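Local coordinates for metallocarboxypeptidase (Trypanosoma cruzi, PDB 3DWC), which probably releases C-terminal amino acids, other than proline, from peptides with broad specificity as a metal-dependent carboxypeptidase of the M32 family, at residues H54-T58 with A90-N95; A82-M87 with Q286-R292; L360-L364 with S392-L396; V382-W386 with D402-Q408. All coordinates share one frame; numbering follows the deposited sequence.

Contact 1. Residues H54-T58 with A90-N95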
loop_
_atom_site.group_PDB
_atom_site.type_symbol
_atom_site.label_atom_id
_atom_site.label_comp_id
_atom_site.label_asym_id
_atom_site.label_seq_id
_atom_site.Cartn_x
_atom_site.Cartn_y
_atom_site.Cartn_z
ATOM N N HIS B 54 -16.835 12.102 -1.438
ATOM C CA HIS B 54 -17.922 12.892 -0.875
ATOM C C HIS B 54 -18.703 13.731 -1.902
ATOM O O HIS B 54 -19.945 13.761 -1.856
ATOM C CB HIS B 54 -17.392 13.819 0.203
ATOM C CG HIS B 54 -18.440 14.713 0.784
ATOM N ND1 HIS B 54 -19.387 14.261 1.677
ATOM C CD2 HIS B 54 -18.687 16.031 0.604
ATOM C CE1 HIS B 54 -20.158 15.272 2.040
ATOM N NE2 HIS B 54 -19.759 16.354 1.396
ATOM N N ASP B 55 -17.988 14.430 -2.789
ATOM C CA ASP B 55 -18.596 15.215 -3.858
ATOM C C ASP B 55 -19.354 14.340 -4.854
ATOM O O ASP B 55 -20.398 14.736 -5.359
ATOM C CB ASP B 55 -17.532 15.997 -4.630
ATOM C CG ASP B 55 -16.899 17.093 -3.815
ATOM O OD1 ASP B 55 -17.405 17.422 -2.725
ATOM O OD2 ASP B 55 -15.870 17.622 -4.254
ATOM N N THR B 56 -18.825 13.151 -5.124
ATOM C CA THR B 56 -19.456 12.204 -6.024
ATOM C C THR B 56 -20.809 11.723 -5.495
ATOM O O THR B 56 -21.805 11.803 -6.218
ATOM C CB THR B 56 -18.520 11.008 -6.281
ATOM O OG1 THR B 56 -17.299 11.506 -6.829
ATOM C CG2 THR B 56 -19.131 10.019 -7.270
ATOM N N ILE B 57 -20.857 11.264 -4.241
ATOM C CA ILE B 57 -22.117 10.740 -3.659
ATOM C C ILE B 57 -23.115 11.837 -3.293
ATOM O O ILE B 57 -24.313 11.566 -3.220
ATOM C CB ILE B 57 -21.883 9.803 -2.419
ATOM C CG1 ILE B 57 -23.075 8.804 -2.252
ATOM C CG2 ILE B 57 -21.634 10.612 -1.172
ATOM C CD1 ILE B 57 -22.942 7.778 -1.098
ATOM N N THR B 58 -22.635 13.069 -3.079
ATOM C CA THR B 58 -23.494 14.178 -2.682
ATOM C C THR B 58 -23.876 15.109 -3.825
ATOM O O THR B 58 -24.527 16.112 -3.589
ATOM C CB THR B 58 -22.886 15.045 -1.557
ATOM O OG1 THR B 58 -21.691 15.678 -2.025
ATOM C CG2 THR B 58 -22.628 14.220 -0.299
ATOM N N ALA B 90 -26.450 4.482 2.000
ATOM C CA ALA B 90 -25.111 5.083 1.857
ATOM C C ALA B 90 -25.232 6.565 1.512
ATOM O O ALA B 90 -24.487 7.356 2.028
ATOM C CB ALA B 90 -24.269 4.373 0.788
ATOM N N TRP B 91 -26.187 6.926 0.658
ATOM C CA TRP B 91 -26.386 8.322 0.267
ATOM C C TRP B 91 -26.856 9.173 1.461
ATOM O O TRP B 91 -26.356 10.269 1.705
ATOM C CB TRP B 91 -27.375 8.391 -0.908
ATOM C CG TRP B 91 -27.710 9.779 -1.314
ATOM C CD1 TRP B 91 -27.074 10.543 -2.248
ATOM C CD2 TRP B 91 -28.772 10.581 -0.795
ATOM N NE1 TRP B 91 -27.674 11.780 -2.330
ATOM C CE2 TRP B 91 -28.721 11.817 -1.447
ATOM C CE3 TRP B 91 -29.772 10.361 0.161
ATOM C CZ2 TRP B 91 -29.624 12.826 -1.172
ATOM C CZ3 TRP B 91 -30.648 11.360 0.437
ATOM C CH2 TRP B 91 -30.576 12.576 -0.225
ATOM N N GLU B 92 -27.811 8.657 2.222
ATOM C CA GLU B 92 -28.288 9.365 3.414
ATOM C C GLU B 92 -27.187 9.542 4.456
ATOM O O GLU B 92 -27.096 10.560 5.111
ATOM C CB GLU B 92 -29.499 8.645 4.014
ATOM C CG GLU B 92 -30.769 8.865 3.212
ATOM C CD GLU B 92 -31.965 8.098 3.730
ATOM O OE1 GLU B 92 -33.010 8.099 3.046
ATOM O OE2 GLU B 92 -31.869 7.490 4.815
ATOM N N LEU B 93 -26.326 8.549 4.590
ATOM C CA LEU B 93 -25.259 8.618 5.572
ATOM C C LEU B 93 -24.271 9.751 5.283
ATOM O O LEU B 93 -23.671 10.280 6.215
ATOM C CB LEU B 93 -24.526 7.281 5.665
ATOM C CG LEU B 93 -25.200 6.148 6.452
ATOM C CD1 LEU B 93 -24.572 4.751 6.155
ATOM C CD2 LEU B 93 -25.165 6.456 7.942
ATOM N N GLU B 94 -24.064 10.091 4.007
ATOM C CA GLU B 94 -23.153 11.198 3.646
ATOM C C GLU B 94 -23.854 12.524 3.451
ATOM O O GLU B 94 -23.236 13.589 3.547
ATOM C CB GLU B 94 -22.362 10.891 2.368
ATOM C CG GLU B 94 -20.964 10.279 2.618
ATOM C CD GLU B 94 -19.987 11.206 3.355
ATOM O OE1 GLU B 94 -19.352 10.716 4.301
ATOM O OE2 GLU B 94 -19.830 12.391 3.006
ATOM N N ASN B 95 -25.139 12.466 3.170
ATOM C CA ASN B 95 -25.851 13.640 2.724
ATOM C C ASN B 95 -26.602 14.360 3.838
ATOM O O ASN B 95 -26.876 15.542 3.711
ATOM C CB ASN B 95 -26.803 13.236 1.591
ATOM C CG ASN B 95 -27.015 14.338 0.584
ATOM O OD1 ASN B 95 -26.098 14.708 -0.161
ATOM N ND2 ASN B 95 -28.236 14.864 0.536
#

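Contact 2. Residues A82-M87 with Q286-R292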
loop_
_atom_site.group_PDB
_atom_site.type_symbol
_atom_site.label_atom_id
_atom_site.label_comp_id
_atom_site.label_asym_id
_atom_site.label_seq_id
_atom_site.Cartn_x
_atom_site.Cartn_y
_atom_site.Cartn_z
ATOM N N ALA B 82 -33.000 -4.589 -3.303
ATOM C CA ALA B 82 -32.231 -4.485 -2.041
ATOM C C ALA B 82 -31.036 -3.537 -2.214
ATOM O O ALA B 82 -30.676 -2.747 -1.301
ATOM C CB ALA B 82 -31.714 -5.833 -1.605
ATOM N N ASN B 83 -30.415 -3.630 -3.389
ATOM C CA ASN B 83 -29.233 -2.806 -3.658
ATOM C C ASN B 83 -29.671 -1.350 -3.675
ATOM O O ASN B 83 -28.989 -0.502 -3.094
ATOM C CB ASN B 83 -28.549 -3.251 -4.951
ATOM C CG ASN B 83 -27.185 -2.630 -5.160
ATOM O OD1 ASN B 83 -26.395 -2.464 -4.217
ATOM N ND2 ASN B 83 -26.887 -2.293 -6.419
ATOM N N LEU B 84 -30.845 -1.063 -4.265
ATOM C CA LEU B 84 -31.334 0.322 -4.281
ATOM C C LEU B 84 -31.576 0.843 -2.858
ATOM O O LEU B 84 -31.284 1.996 -2.553
ATOM C CB LEU B 84 -32.601 0.463 -5.137
ATOM C CG LEU B 84 -33.180 1.866 -5.356
ATOM C CD1 LEU B 84 -32.139 2.862 -5.877
ATOM C CD2 LEU B 84 -34.403 1.797 -6.301
ATOM N N ARG B 85 -32.119 -0.016 -1.988
ATOM C CA ARG B 85 -32.229 0.293 -0.544
ATOM C C ARG B 85 -30.862 0.625 0.084
ATOM O O ARG B 85 -30.734 1.574 0.848
ATOM C CB ARG B 85 -32.848 -0.889 0.213
ATOM C CG ARG B 85 -33.178 -0.617 1.676
ATOM C CD ARG B 85 -33.595 -1.905 2.391
ATOM N NE ARG B 85 -32.512 -2.885 2.375
ATOM C CZ ARG B 85 -32.657 -4.205 2.269
ATOM N NH1 ARG B 85 -33.846 -4.760 2.155
ATOM N NH2 ARG B 85 -31.578 -4.971 2.263
ATOM N N GLU B 86 -29.845 -0.171 -0.237
ATOM C CA GLU B 86 -28.543 0.045 0.358
ATOM C C GLU B 86 -27.884 1.303 -0.214
ATOM O O GLU B 86 -27.171 1.995 0.503
ATOM C CB GLU B 86 -27.680 -1.196 0.238
ATOM C CG GLU B 86 -28.255 -2.365 0.968
ATOM C CD GLU B 86 -28.576 -2.081 2.441
ATOM O OE1 GLU B 86 -27.750 -1.453 3.118
ATOM O OE2 GLU B 86 -29.640 -2.525 2.913
ATOM N N MET B 87 -28.154 1.612 -1.487
ATOM C CA MET B 87 -27.687 2.857 -2.091
ATOM C C MET B 87 -28.244 4.088 -1.391
ATOM O O MET B 87 -27.514 5.021 -1.121
ATOM C CB MET B 87 -28.111 2.934 -3.572
ATOM C CG MET B 87 -27.390 1.994 -4.504
ATOM S SD MET B 87 -28.128 2.015 -6.141
ATOM C CE MET B 87 -26.802 1.210 -7.087
ATOM N N GLN B 286 -20.994 -3.197 -5.359
ATOM C CA GLN B 286 -22.200 -2.519 -4.906
ATOM C C GLN B 286 -22.425 -2.598 -3.401
ATOM O O GLN B 286 -21.968 -3.550 -2.738
ATOM C CB GLN B 286 -23.408 -3.181 -5.584
ATOM C CG GLN B 286 -23.388 -3.087 -7.114
ATOM C CD GLN B 286 -23.481 -1.669 -7.602
ATOM O OE1 GLN B 286 -24.413 -0.943 -7.239
ATOM N NE2 GLN B 286 -22.518 -1.257 -8.455
ATOM N N PRO B 287 -23.229 -1.665 -2.871
ATOM C CA PRO B 287 -23.395 -1.582 -1.449
ATOM C C PRO B 287 -24.241 -2.718 -0.822
ATOM O O PRO B 287 -24.190 -2.895 0.386
ATOM C CB PRO B 287 -24.003 -0.190 -1.265
ATOM C CG PRO B 287 -24.781 0.029 -2.473
ATOM C CD PRO B 287 -24.033 -0.642 -3.566
ATOM N N VAL B 288 -24.975 -3.497 -1.625
ATOM C CA VAL B 288 -25.651 -4.698 -1.108
ATOM C C VAL B 288 -24.652 -5.842 -0.810
ATOM O O VAL B 288 -24.914 -6.711 0.013
ATOM C CB VAL B 288 -26.711 -5.191 -2.079
ATOM C CG1 VAL B 288 -26.077 -5.843 -3.306
ATOM C CG2 VAL B 288 -27.720 -6.146 -1.332
ATOM N N CYS B 289 -23.507 -5.833 -1.496
ATOM C CA CYS B 289 -22.469 -6.805 -1.238
ATOM C C CYS B 289 -21.533 -6.219 -0.224
ATOM O O CYS B 289 -20.409 -5.888 -0.552
ATOM C CB CYS B 289 -21.731 -7.171 -2.503
ATOM S SG CYS B 289 -20.416 -8.335 -2.203
ATOM N N MET B 290 -22.018 -6.118 1.010
ATOM C CA MET B 290 -21.289 -5.645 2.169
ATOM C C MET B 290 -21.768 -6.313 3.471
ATOM O O MET B 290 -22.916 -6.751 3.563
ATOM C CB MET B 290 -21.540 -4.171 2.339
ATOM C CG MET B 290 -21.224 -3.390 1.115
ATOM S SD MET B 290 -20.531 -1.821 1.566
ATOM C CE MET B 290 -18.933 -2.506 2.012
ATOM N N ALA B 291 -20.869 -6.411 4.455
ATOM C CA ALA B 291 -21.244 -6.820 5.809
ATOM C C ALA B 291 -22.510 -6.107 6.270
ATOM O O ALA B 291 -22.694 -4.950 5.982
ATOM C CB ALA B 291 -20.116 -6.588 6.760
ATOM N N ARG B 292 -23.428 -6.842 6.916
ATOM C CA ARG B 292 -24.739 -6.307 7.238
ATOM C C ARG B 292 -24.654 -5.274 8.359
ATOM O O ARG B 292 -25.336 -4.269 8.320
ATOM C CB ARG B 292 -25.715 -7.453 7.569
ATOM C CG ARG B 292 -27.047 -7.036 8.176
ATOM C CD ARG B 292 -27.967 -6.422 7.151
ATOM N NE ARG B 292 -27.629 -5.028 6.909
ATOM C CZ ARG B 292 -28.232 -4.280 5.982
ATOM N NH1 ARG B 292 -29.218 -4.783 5.248
ATOM N NH2 ARG B 292 -27.848 -3.037 5.802
HETATM O O HOH W 1 -24.689 -1.809 2.771
#

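Contact 3. Residues L360-L364 with S392-L396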
loop_
_atom_site.group_PDB
_atom_site.type_symbol
_atom_site.label_atom_id
_atom_site.label_comp_id
_atom_site.label_asym_id
_atom_site.label_seq_id
_atom_site.Cartn_x
_atom_site.Cartn_y
_atom_site.Cartn_z
ATOM N N LEU B 360 -20.082 -6.748 30.575
ATOM C CA LEU B 360 -20.329 -5.806 31.645
ATOM C C LEU B 360 -19.678 -4.425 31.349
ATOM O O LEU B 360 -20.295 -3.390 31.605
ATOM C CB LEU B 360 -19.880 -6.403 32.969
ATOM C CG LEU B 360 -20.775 -7.575 33.374
ATOM C CD1 LEU B 360 -20.156 -8.397 34.504
ATOM C CD2 LEU B 360 -22.191 -7.096 33.728
ATOM N N HIS B 361 -18.485 -4.414 30.755
ATOM C CA HIS B 361 -17.830 -3.176 30.321
ATOM C C HIS B 361 -18.638 -2.500 29.208
ATOM O O HIS B 361 -18.799 -1.295 29.187
ATOM C CB HIS B 361 -16.393 -3.455 29.815
ATOM C CG HIS B 361 -15.417 -3.893 30.889
ATOM N ND1 HIS B 361 -14.583 -3.011 31.555
ATOM C CD2 HIS B 361 -15.127 -5.121 31.384
ATOM C CE1 HIS B 361 -13.849 -3.675 32.429
ATOM N NE2 HIS B 361 -14.142 -4.961 32.329
ATOM N N VAL B 362 -19.184 -3.297 28.292
ATOM C CA VAL B 362 -19.972 -2.790 27.179
ATOM C C VAL B 362 -21.291 -2.256 27.698
ATOM O O VAL B 362 -21.701 -1.152 27.335
ATOM C CB VAL B 362 -20.187 -3.909 26.105
ATOM C CG1 VAL B 362 -21.204 -3.493 25.036
ATOM C CG2 VAL B 362 -18.824 -4.308 25.479
ATOM N N MET B 363 -21.974 -3.047 28.525
ATOM C CA MET B 363 -23.251 -2.625 29.070
ATOM C C MET B 363 -23.150 -1.257 29.743
ATOM O O MET B 363 -23.950 -0.363 29.522
ATOM C CB MET B 363 -23.743 -3.594 30.130
ATOM C CG MET B 363 -25.035 -3.155 30.739
ATOM S SD MET B 363 -25.918 -4.531 31.463
ATOM C CE MET B 363 -24.931 -4.888 32.899
ATOM N N LEU B 364 -22.172 -1.111 30.595
ATOM C CA LEU B 364 -21.964 0.182 31.246
ATOM C C LEU B 364 -21.695 1.361 30.300
ATOM O O LEU B 364 -22.059 2.502 30.616
ATOM C CB LEU B 364 -20.896 0.064 32.316
ATOM C CG LEU B 364 -19.451 0.495 32.222
ATOM C CD1 LEU B 364 -19.217 1.997 32.056
ATOM C CD2 LEU B 364 -18.868 0.005 33.512
ATOM N N SER B 392 -20.805 -1.879 40.767
ATOM C CA SER B 392 -22.040 -2.644 40.746
ATOM C C SER B 392 -21.951 -3.898 39.881
ATOM O O SER B 392 -22.428 -4.976 40.265
ATOM C CB SER B 392 -23.168 -1.760 40.237
ATOM O OG SER B 392 -24.383 -2.449 40.352
ATOM N N TYR B 393 -21.383 -3.740 38.692
ATOM C CA TYR B 393 -21.327 -4.814 37.719
ATOM C C TYR B 393 -20.123 -5.721 37.901
ATOM O O TYR B 393 -20.261 -6.935 37.830
ATOM C CB TYR B 393 -21.336 -4.235 36.300
ATOM C CG TYR B 393 -22.579 -3.416 35.966
ATOM C CD1 TYR B 393 -23.794 -3.662 36.587
ATOM C CD2 TYR B 393 -22.543 -2.438 34.993
ATOM C CE1 TYR B 393 -24.936 -2.917 36.265
ATOM C CE2 TYR B 393 -23.693 -1.692 34.654
ATOM C CZ TYR B 393 -24.880 -1.943 35.304
ATOM O OH TYR B 393 -26.018 -1.211 34.990
ATOM N N LEU B 394 -18.956 -5.128 38.160
ATOM C CA LEU B 394 -17.674 -5.862 38.218
ATOM C C LEU B 394 -17.026 -5.910 39.610
ATOM O O LEU B 394 -15.965 -6.514 39.768
ATOM C CB LEU B 394 -16.689 -5.230 37.241
ATOM C CG LEU B 394 -17.018 -5.430 35.760
ATOM C CD1 LEU B 394 -16.499 -4.287 34.920
ATOM C CD2 LEU B 394 -16.457 -6.755 35.247
ATOM N N GLY B 395 -17.634 -5.268 40.603
ATOM C CA GLY B 395 -17.095 -5.251 41.966
ATOM C C GLY B 395 -15.801 -4.461 42.145
ATOM O O GLY B 395 -15.076 -4.677 43.117
ATOM N N LEU B 396 -15.524 -3.529 41.237
ATOM C CA LEU B 396 -14.297 -2.745 41.299
ATOM C C LEU B 396 -14.559 -1.252 41.280
ATOM O O LEU B 396 -15.465 -0.791 40.596
ATOM C CB LEU B 396 -13.404 -3.104 40.120
ATOM C CG LEU B 396 -12.932 -4.556 40.053
ATOM C CD1 LEU B 396 -12.117 -4.729 38.792
ATOM C CD2 LEU B 396 -12.120 -4.945 41.311
#

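Contact 4. Residues V382-W386 with D402-Q408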
loop_
_atom_site.group_PDB
_atom_site.type_symbol
_atom_site.label_atom_id
_atom_site.label_comp_id
_atom_site.label_asym_id
_atom_site.label_seq_id
_atom_site.Cartn_x
_atom_site.Cartn_y
_atom_site.Cartn_z
ATOM N N VAL B 382 -19.849 11.847 34.574
ATOM C CA VAL B 382 -19.395 10.580 33.989
ATOM C C VAL B 382 -18.544 9.753 34.956
ATOM O O VAL B 382 -18.842 8.574 35.163
ATOM C CB VAL B 382 -18.674 10.776 32.629
ATOM C CG1 VAL B 382 -17.976 9.454 32.164
ATOM C CG2 VAL B 382 -19.664 11.272 31.580
ATOM N N PRO B 383 -17.503 10.354 35.552
ATOM C CA PRO B 383 -16.653 9.624 36.513
ATOM C C PRO B 383 -17.401 8.992 37.671
ATOM O O PRO B 383 -17.140 7.835 38.024
ATOM C CB PRO B 383 -15.710 10.711 37.035
ATOM C CG PRO B 383 -15.623 11.676 35.896
ATOM C CD PRO B 383 -17.015 11.738 35.365
ATOM N N ARG B 384 -18.313 9.756 38.249
ATOM C CA ARG B 384 -19.143 9.276 39.343
ATOM C C ARG B 384 -19.940 8.041 38.922
ATOM O O ARG B 384 -19.915 7.012 39.588
ATOM C CB ARG B 384 -20.080 10.401 39.800
ATOM C CG ARG B 384 -20.689 10.221 41.188
ATOM C CD ARG B 384 -22.188 9.945 41.130
ATOM N NE ARG B 384 -22.889 10.914 40.280
ATOM C CZ ARG B 384 -24.143 10.780 39.851
ATOM N NH1 ARG B 384 -24.873 9.727 40.199
ATOM N NH2 ARG B 384 -24.669 11.718 39.072
ATOM N N VAL B 385 -20.621 8.150 37.793
ATOM C CA VAL B 385 -21.486 7.095 37.283
ATOM C C VAL B 385 -20.676 5.899 36.734
ATOM O O VAL B 385 -21.120 4.773 36.823
ATOM C CB VAL B 385 -22.403 7.657 36.170
ATOM C CG1 VAL B 385 -23.236 6.549 35.550
ATOM C CG2 VAL B 385 -23.311 8.788 36.725
ATOM N N TRP B 386 -19.499 6.166 36.171
ATOM C CA TRP B 386 -18.579 5.112 35.716
ATOM C C TRP B 386 -18.182 4.230 36.879
ATOM O O TRP B 386 -18.202 2.996 36.776
ATOM C CB TRP B 386 -17.314 5.727 35.138
ATOM C CG TRP B 386 -16.478 4.758 34.411
ATOM C CD1 TRP B 386 -15.622 3.847 34.939
ATOM C CD2 TRP B 386 -16.408 4.614 33.003
ATOM N NE1 TRP B 386 -15.017 3.126 33.933
ATOM C CE2 TRP B 386 -15.488 3.579 32.732
ATOM C CE3 TRP B 386 -17.043 5.252 31.931
ATOM C CZ2 TRP B 386 -15.185 3.174 31.449
ATOM C CZ3 TRP B 386 -16.735 4.832 30.622
ATOM C CH2 TRP B 386 -15.810 3.820 30.406
ATOM N N ASP B 402 -9.454 8.001 36.758
ATOM C CA ASP B 402 -10.138 8.215 35.490
ATOM C C ASP B 402 -9.351 7.642 34.320
ATOM O O ASP B 402 -9.940 7.168 33.340
ATOM C CB ASP B 402 -10.424 9.697 35.331
ATOM C CG ASP B 402 -11.267 10.219 36.462
ATOM O OD1 ASP B 402 -12.375 9.665 36.678
ATOM O OD2 ASP B 402 -10.811 11.152 37.158
ATOM N N LYS B 403 -8.026 7.645 34.445
ATOM C CA LYS B 403 -7.119 6.973 33.494
ATOM C C LYS B 403 -7.560 5.545 33.082
ATOM O O LYS B 403 -7.659 5.204 31.878
ATOM C CB LYS B 403 -5.722 6.922 34.135
ATOM C CG LYS B 403 -4.664 6.138 33.338
ATOM C CD LYS B 403 -3.256 6.634 33.692
ATOM C CE LYS B 403 -2.194 6.071 32.802
ATOM N NZ LYS B 403 -0.892 6.678 33.112
ATOM N N GLU B 404 -7.806 4.715 34.094
ATOM C CA GLU B 404 -8.297 3.345 33.900
ATOM C C GLU B 404 -9.808 3.268 34.112
ATOM O O GLU B 404 -10.384 2.185 34.083
ATOM C CB GLU B 404 -7.582 2.391 34.867
ATOM C CG GLU B 404 -6.053 2.535 34.874
ATOM C CD GLU B 404 -5.371 1.431 35.667
ATOM O OE1 GLU B 404 -5.428 1.465 36.897
ATOM O OE2 GLU B 404 -4.805 0.502 35.054
ATOM N N GLY B 405 -10.433 4.416 34.336
ATOM C CA GLY B 405 -11.882 4.559 34.417
ATOM C C GLY B 405 -12.407 5.142 33.121
ATOM O O GLY B 405 -12.149 4.595 32.053
ATOM N N CYS B 406 -13.112 6.272 33.202
ATOM C CA CYS B 406 -13.817 6.844 32.036
ATOM C C CYS B 406 -12.937 7.325 30.884
ATOM O O CYS B 406 -13.413 7.386 29.750
ATOM C CB CYS B 406 -14.815 7.949 32.458
ATOM S SG CYS B 406 -14.136 9.410 33.280
ATOM N N LEU B 407 -11.662 7.611 31.139
ATOM C CA LEU B 407 -10.741 8.066 30.073
ATOM C C LEU B 407 -10.039 6.951 29.274
ATOM O O LEU B 407 -9.259 7.255 28.369
ATOM C CB LEU B 407 -9.651 8.983 30.648
ATOM C CG LEU B 407 -10.048 10.285 31.350
ATOM C CD1 LEU B 407 -8.783 10.998 31.819
ATOM C CD2 LEU B 407 -10.897 11.201 30.447
ATOM N N GLN B 408 -10.284 5.685 29.603
ATOM C CA GLN B 408 -9.508 4.603 29.021
ATOM C C GLN B 408 -9.719 4.375 27.527
ATOM O O GLN B 408 -8.803 3.921 26.863
ATOM C CB GLN B 408 -9.775 3.292 29.765
ATOM C CG GLN B 408 -11.147 2.701 29.527
ATOM C CD GLN B 408 -11.316 1.348 30.151
ATOM O OE1 GLN B 408 -11.326 0.301 29.464
ATOM N NE2 GLN B 408 -11.446 1.339 31.450
HETATM O O HOH W 2 -12.853 1.039 34.592
#

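Contact 1. Residues H54-T58 with A90-N95
The imidazole of His-54 has Glu-94 OE2 at its edge, near the ring plane, and the methyl CG2 of Thr-58 over one face, 3.5 Å above the plane and offset toward the rim. The indole of Trp-91 has Ile-57 O at its edge, 3.1 Å from CD1, and CB of Asn-95 over the centre of one face. These rings mark a helix-helix packing in the largely helical M32 fold, where the C-terminal ends of helices 39-57 and 78-95 meet. His-54 and Glu-94 form a His-carboxylate hydrogen bond from ND1 to OE2, with ring and carboxylate planes 85° apart. Its modelled length is very short and therefore doubtful. NE2 of His-54 is bonded to Glu-99 OE1, on the far side of the ring. Ile-57 is the apolar centre. CG1 trans to the backbone N (chi1 -154°) sends CD1 over the last turns of the partner helix, 3.5 Å from Ala-90 O and 4.1 Å from Ala-90 CB, while CG2 rests 3.6 Å from CB of Glu-94. Helix 3-32 adds Leu-16 against Ile-57, and helix 60-71 packs on Trp-91. Thr-58, the first residue to leave helical geometry, returns to the helix end: its N and its OG1 approach His-54 O from opposite faces of the carbonyl plane, with OG1 2.6 Å from His-54 O.

Contact 2. Residues A82-M87 with Q286-R292
Asn-83 and Glu-86, on one side of helix 78-95, receive the type I beta turn Gln-286 to Cys-289. The turn belongs to the loop joining helices 259-276 and 294-309, which carry the cobalt ligands His-267, His-271 and Glu-298. Among the neutral hydrogen bonds, Asn-83 uses both ends of its amide: ND2 donates almost straight (171°) to Gln-286 OE1 at 2.9 Å, and OD1 accepts Val-288 N at 3.1 Å. The two side-chain amide planes stand 79° apart. ND2 also reaches Tyr-6 OH, so helix 3-32 shares this grip. The charged part is a salt-bridge network around Glu-86. Arg-85 clasps OE2 side-on with NE and NH2, whereas Arg-292 comes end-on from above the carboxylate plane, NH2 to OE1 at 3.1 Å and NH1 to OE2 at 3.3 Å. Two guanidiniums on one carboxylate would be expected to favour its ionised form; Arg-292 NH1 also bonds to Leu-473 O, and Arg-85 NH2 to Ser-472 O. Water 1 lies between Glu-86 OE1 and Pro-287 O. Apolar contacts flank the polar ones: Ala-82 CB meets Val-288 CG2 at 4.0 Å, and Met-87 CG lies 3.8 Å from CG of the Pro-287 ring.

Contact 3. Residues L360-L364 with S392-L396
Leu-360 and Tyr-393 bring the backbones closest, with CA atoms 6.2 Å apart, where helix 358-374 meets the C-terminal end of helix 382-394 in a buried helix-helix packing of the M32 fold. Met-363 lies across the phenol of Tyr-393: its chain, bent at chi3 (72°), hangs CE over the ring centre, 3.7 Å from the centroid, in a CH-pi contact. SD stands farther off above the ring, a longer Met-aromatic approach. Leu-364 CB closes on the same ring at its edge, 4.0 Å from Tyr-393 CD2, so methyl and methylene take face and rim of one phenol. The hydroxyl of Tyr-393 is bonded to Glu-367, one turn farther along helix 358-374, which probably restrains the ring. Leu-360 touches both Tyr-393 and Leu-394: its CD2 lies 3.9 Å from Tyr-393 CB, and its CB lies 4.1 Å from CG of Leu-394, the two leucines running antiparallel alongside each other. Leu-182 and Leu-186 of helix 168-196 also pack on Leu-360. A second CH-pi contact closes the group: Leu-394 CD1 sits over one face of the His-361 imidazole, 3.6 Å from NE2.

Contact 4. Residues V382-W386 with D402-Q408
Cys-406 is the bump of this buried helix-to-loop packing: it pushes into a hollow made by Val-382, Pro-383 and Trp-386 on the first turn of helix 382-394. The type I beta turn Gly-405 to Gln-408, in the long loop before helix 421-441, presents it. The floor of the hollow is the indole. Cys-406 CA sits over the centre of its six-membered ring, 3.5 Å from the centroid, as a CH-pi contact, while the carbonyl carbon of Gly-405 covers the rim of the same face, 3.4 Å from Trp-386 NE1. The backbone of Gly-405 and Cys-406 lies flat along the indole. The Trp-386 side chain leaves the helix with CG opposite its own N (chi1 -168°), which lays the ring under the turn. The walls are aliphatic: Val-382 CG1 touches Cys-406 CB at 3.5 Å, and Pro-383 CG meets the sulfur SG of Cys-406 at 3.8 Å. Asp-402 OD1 rests beside the proline ring, 3.5 Å from Pro-383 CB. Phe-125 of helix 125-147 packs on Pro-383, Asp-402 and Cys-406, and Leu-364 of helix 358-374 on Trp-386. At the indole edge, in the ring plane, water 2 accepts from Trp-386 NE1 at 3.1 Å and donates to Glu-404 O at 2.8 Å.

Overall arrangement
From the N terminus, contact 1 closes a short loop containing helix 60-71, bringing the end of helix 39-57 to the end of helix 78-95. Contact 2 starts from the same helix 78-95, with residues 82-87 just ahead of 90-95, and closes a long loop onto the segment between the two cobalt-binding helices; the two contacts cross. Contacts 3 and 4 follow in series on the other side of the chain's centre from contact 2. They also cross, sharing helix 382-394: contact 3 ties its end to helix 358-374, contact 4 its start to the following loop. Leu-364 CD1 and Trp-386 CE3 join them at 3.9 Å, whereas contacts 2 and 3 stay about 17 Å apart at nearest atoms.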